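Local coordinates for flavohemoprotein (PDB 4EH1) that probably uses FAD, heme b and NAD(P)H to turn nitric oxide and oxygen into nitrate, the present chain being its C-terminal reductase part, at residues Thr127-Gln130 and Ala131-His134; His156-Ala159 and Gln160-Ala163. One frame throughout, in Å; residues are numbered along the deposited sequence. Where two conformers were deposited one is given.

Both contacts lie in the NAD-binding part of the reductase, an alpha/beta unit built on the parallel sheet. Contact 1 comes first along the chain, on helix 126-138 between strands 117-122 and 144-150; contact 2 follows after strand 144-150, where a turn starts helix 159-169. Their centres are about 11 Å apart and the two helices touch through side chains. The first turn of helix 126-138 reaches the flavin through Thr-127. Further along, side-chain bonds tie this helix to helix 159-169: Gln-130 NE2 bonds to Thr-162 OG1 at 2.9 Å, and His-134 NE2 to Glu-161 OE1 at the same length, both probable hydrogen bonds.

Contact 1 of 2, residues Thr127-Gln130 and Ala131-His134; sequences TPMQ and AILH. With FAD (flavin-adenine dinucleotide), chain C.
Met-129 and Ile-132 lie side by side on helix 126-138, the crossover helix of a beta-alpha-beta unit between strands 117-122 and 144-150. Among apolar contacts, Met-129 SD meets Ile-132 CD1 at 4.2 Å; the Met-129 chain bends at chi2 (-47°) and runs alongside the isoleucine, and both pack on Leu-119. Gln-130 crosses Leu-133, whose CD1 comes to 3.5 Å from Gln-130 OE1.

The backbone bonds are those of an alpha-helix. Leu-133 N gives a nearly straight bond to Met-129 O (2.9 Å, 174°), and Ile-132 N bonds to Pro-128 O at 3.1 Å. The first of the set, Ala-131 N to Thr-127 O, is weak.

Polar ends reach outside the turn: those of Gln-130 and His-134 go to Thr-162 and Glu-161 of helix 159-169, while Thr-127 OG1 donates to Val-124 O. Thr-127 belongs to the FAD pocket and, with Pro-128, probably to the NADP(+) site; its CG2 stands 3.5 Å from FAD O4.

Gln-130 O receives His-134 N at 3.0 Å, and the same oxygen, 3.2 Å from His-134 CD2, stands oblique to the imidazole ring.

Contact 2 of 2, residues His156-Ala159 and Gln160-Ala163; sequences HTFA and QETA
The carbonyl oxygen of Phe-158, third residue of the type II beta turn from His-156 to Ala-159 and N-cap of helix 159-169, receives Thr-162 N. This bond from Thr-162 N to Phe-158 O measures 2.9 Å and is nearly straight at the hydrogen (166°), with the donor almost in line with the carbonyl. Thr-162 OG1 lies 3.2 Å from Phe-158 O in a weak bond whose proton has another acceptor within reach. With chi1 at -66°, OG1 sits beside its own backbone N, on the side that brings it to Phe-158 CB as well. A water bridges this hydroxyl and the turn, donating to Thr-157 O.

The Phe-158 side chain runs alongside Glu-161, its ring only 19° from the carboxylate plane. Glu-161 OE1 lies oblique to the ring, 4.0 Å from Phe-158 CD1. Thr-157 CG2 covers one face of the ring, offset toward the rim. Glu-161 OE1 also forms a salt bridge with Arg-69 and, with the donors from helix 126-138, this would probably stabilise its negative charge. The Phe-158 side chain is about 4 Å from that of Ala-126, probably part of the NADP(+) site, and about 8 Å from the bound FAD.

Ala-159 closes the turn through a weak bond from its N to His-156 O (3.3 Å) and accepts the next helical bond, Ala-163 N to Ala-159 O at 3.1 Å. Ala-159 CB sits over the centre of the His-156 ring, 3.6 Å above its plane. Gln-160 bends at chi2 and bonds through NE2 to Gln-164 OE1. His-156 and Ala-159 also pack on Lys-94 of the second subunit.

The turn ends the loop that leads from strand 144-150 into helix 159-169: Thr-162 touches Tyr-146 of that strand and Leu-133 of helix 126-138, while Phe-158 lies against Gln-130 of the same helix and Arg-69 and Ser-71 of strand 68-73.

Contact 1 of 2, residues Thr127-Gln130 and Ala131-His134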
# COMPACT_ATOMS: atom_id res chain seq x y z
N THR A 127 -12.42 4.65 9.52
CA THR A 127 -11.87 3.32 9.79
C THR A 127 -12.87 2.38 10.52
O THR A 127 -13.22 1.32 9.99
CB THR A 127 -10.48 3.39 10.49
OG1 THR A 127 -9.58 4.19 9.72
CG2 THR A 127 -9.89 2.01 10.66
N PRO A 128 -13.37 2.77 11.71
CA PRO A 128 -14.34 1.84 12.32
C PRO A 128 -15.64 1.71 11.52
O PRO A 128 -16.25 0.63 11.57
CB PRO A 128 -14.61 2.47 13.69
CG PRO A 128 -14.25 3.95 13.49
CD PRO A 128 -13.09 3.92 12.59
N MET A 129 -16.03 2.76 10.80
CA MET A 129 -17.21 2.72 9.99
C MET A 129 -17.05 1.69 8.90
O MET A 129 -18.03 1.08 8.48
CB MET A 129 -17.51 4.06 9.34
CG MET A 129 -17.89 5.14 10.31
SD MET A 129 -19.14 4.62 11.54
CE MET A 129 -19.12 6.16 12.46
N GLN A 130 -15.82 1.49 8.43
CA GLN A 130 -15.56 0.45 7.45
C GLN A 130 -15.81 -0.98 7.98
O GLN A 130 -16.30 -1.85 7.24
CB GLN A 130 -14.14 0.59 6.89
CG GLN A 130 -14.03 0.10 5.42
CD GLN A 130 -14.82 0.97 4.44
OE1 GLN A 130 -15.30 2.07 4.77
NE2 GLN A 130 -14.96 0.48 3.22
N ALA A 131 -15.45 -1.24 9.23
CA ALA A 131 -15.72 -2.54 9.86
C ALA A 131 -17.22 -2.73 9.91
O ALA A 131 -17.72 -3.80 9.65
CB ALA A 131 -15.09 -2.63 11.29
N ILE A 132 -17.94 -1.65 10.22
CA ILE A 132 -19.39 -1.73 10.33
C ILE A 132 -20.04 -1.97 8.96
O ILE A 132 -20.86 -2.87 8.84
CB ILE A 132 -19.97 -0.48 11.00
CG1 ILE A 132 -19.44 -0.37 12.45
CG2 ILE A 132 -21.52 -0.54 10.98
CD1 ILE A 132 -19.93 0.87 13.22
N LEU A 133 -19.65 -1.21 7.94
CA LEU A 133 -20.11 -1.49 6.59
C LEU A 133 -19.92 -2.95 6.20
O LEU A 133 -20.83 -3.58 5.69
CB LEU A 133 -19.36 -0.67 5.56
CG LEU A 133 -19.70 0.80 5.44
CD1 LEU A 133 -18.75 1.46 4.42
CD2 LEU A 133 -21.18 0.99 5.05
N HIS A 134 -18.71 -3.46 6.39
CA HIS A 134 -18.46 -4.84 5.98
C HIS A 134 -19.33 -5.85 6.73
O HIS A 134 -19.79 -6.85 6.14
CB HIS A 134 -16.99 -5.22 6.08
CG HIS A 134 -16.16 -4.71 4.95
ND1 HIS A 134 -16.32 -5.17 3.65
CD2 HIS A 134 -15.17 -3.79 4.90
CE1 HIS A 134 -15.45 -4.57 2.86
NE2 HIS A 134 -14.75 -3.71 3.59
PA FAD C . 2.00 11.15 18.57
O1A FAD C . 1.34 10.58 19.72
O2A FAD C . 3.41 11.13 18.43
O5B FAD C . 1.58 12.63 18.51
C5B FAD C . 0.32 13.05 18.95
C4B FAD C . 0.02 14.51 18.66
O4B FAD C . 0.76 15.37 19.51
C3B FAD C . 0.43 14.83 17.25
O3B FAD C . -0.47 15.78 16.74
C2B FAD C . 1.77 15.47 17.41
O2B FAD C . 1.92 16.39 16.37
C1B FAD C . 1.69 16.11 18.77
N9A FAD C . 3.00 16.03 19.41
C8A FAD C . 3.77 14.96 19.50
N7A FAD C . 4.91 15.24 20.14
C5A FAD C . 4.87 16.52 20.46
C6A FAD C . 5.76 17.44 21.14
N6A FAD C . 6.95 17.04 21.61
N1A FAD C . 5.35 18.69 21.25
C2A FAD C . 4.18 19.08 20.78
N3A FAD C . 3.32 18.30 20.16
C4A FAD C . 3.61 17.03 19.96
N1 FAD C . -5.66 6.40 14.44
C2 FAD C . -5.71 5.86 13.22
O2 FAD C . -4.90 6.22 12.41
N3 FAD C . -6.59 4.95 12.86
C4 FAD C . -7.49 4.48 13.68
O4 FAD C . -8.25 3.64 13.28
C4X FAD C . -7.51 5.03 15.04
N5 FAD C . -8.39 4.63 15.93
C5X FAD C . -8.40 5.14 17.14
C6 FAD C . -9.33 4.69 18.02
C7 FAD C . -9.38 5.20 19.29
C7M FAD C . -10.40 4.72 20.25
C8 FAD C . -8.42 6.21 19.70
C8M FAD C . -8.49 6.72 21.09
C9 FAD C . -7.47 6.66 18.83
C9A FAD C . -7.43 6.16 17.55
N10 FAD C . -6.49 6.60 16.64
C10 FAD C . -6.52 6.05 15.37
C1' FAD C . -5.49 7.59 17.03
C2' FAD C . -4.15 6.89 17.27
O2' FAD C . -4.17 5.98 18.34
C3' FAD C . -2.97 7.79 17.59
O3' FAD C . -3.27 8.67 18.64
C4' FAD C . -2.37 8.51 16.40
O4' FAD C . -2.01 7.55 15.43
C5' FAD C . -1.17 9.39 16.74
O5' FAD C . -0.08 8.69 17.27
P FAD C . 1.39 9.01 16.94
O1P FAD C . 2.18 8.23 17.83
O2P FAD C . 1.57 8.83 15.55
O3P FAD C . 1.46 10.52 17.26

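Contact 2 of 2, residues His156-Ala159 and Gln160-Ala163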
# COMPACT_ATOMS: atom_id res chain seq x y z
N HIS A 156 -9.64 10.74 0.09
CA HIS A 156 -10.94 10.10 0.18
C HIS A 156 -10.74 8.60 0.54
O HIS A 156 -10.71 7.74 -0.34
CB HIS A 156 -11.66 10.25 -1.16
CG HIS A 156 -13.06 9.72 -1.17
ND1 HIS A 156 -13.94 9.97 -2.21
CD2 HIS A 156 -13.73 8.93 -0.30
CE1 HIS A 156 -15.10 9.38 -1.96
NE2 HIS A 156 -14.99 8.74 -0.80
N THR A 157 -10.60 8.30 1.83
CA THR A 157 -10.25 6.96 2.28
C THR A 157 -11.30 5.90 1.95
O THR A 157 -12.47 6.11 2.18
CB THR A 157 -10.05 7.01 3.79
OG1 THR A 157 -9.04 7.99 4.09
CG2 THR A 157 -9.65 5.63 4.36
N PHE A 158 -10.86 4.75 1.42
CA PHE A 158 -11.74 3.65 1.05
C PHE A 158 -12.69 3.97 -0.09
O PHE A 158 -13.74 3.32 -0.19
CB PHE A 158 -12.60 3.21 2.24
CG PHE A 158 -11.81 2.76 3.42
CD1 PHE A 158 -10.84 1.80 3.29
CD2 PHE A 158 -12.04 3.32 4.68
CE1 PHE A 158 -10.11 1.37 4.41
CE2 PHE A 158 -11.30 2.91 5.80
CZ PHE A 158 -10.34 1.94 5.65
N ALA A 159 -12.36 4.96 -0.94
CA ALA A 159 -13.32 5.43 -1.93
C ALA A 159 -13.88 4.24 -2.73
O ALA A 159 -15.09 4.07 -2.85
CB ALA A 159 -12.69 6.44 -2.89
N GLN A 160 -12.99 3.41 -3.25
CA GLN A 160 -13.38 2.33 -4.15
C GLN A 160 -14.10 1.19 -3.41
O GLN A 160 -15.12 0.68 -3.86
CB GLN A 160 -12.16 1.77 -4.89
CG GLN A 160 -12.48 0.55 -5.76
CD GLN A 160 -13.46 0.89 -6.89
OE1 GLN A 160 -13.70 2.06 -7.20
NE2 GLN A 160 -14.03 -0.14 -7.50
N GLU A 161 -13.57 0.82 -2.26
CA GLU A 161 -14.09 -0.30 -1.53
C GLU A 161 -15.51 0.03 -1.07
O GLU A 161 -16.40 -0.80 -1.17
CB GLU A 161 -13.15 -0.65 -0.38
CG GLU A 161 -13.57 -1.82 0.52
CD GLU A 161 -12.56 -2.03 1.68
OE1 GLU A 161 -12.84 -1.65 2.83
OE2 GLU A 161 -11.49 -2.59 1.43
N THR A 162 -15.71 1.25 -0.60
CA THR A 162 -17.02 1.68 -0.14
C THR A 162 -18.02 1.76 -1.29
O THR A 162 -19.17 1.34 -1.15
CB THR A 162 -16.89 3.02 0.63
OG1 THR A 162 -16.14 2.78 1.82
CG2 THR A 162 -18.25 3.61 1.02
N ALA A 163 -17.59 2.28 -2.43
CA ALA A 163 -18.45 2.41 -3.60
C ALA A 163 -18.96 1.03 -3.99
O ALA A 163 -20.13 0.84 -4.29
CB ALA A 163 -17.70 3.04 -4.79
O HOH W 1 -15.35 5.68 2.22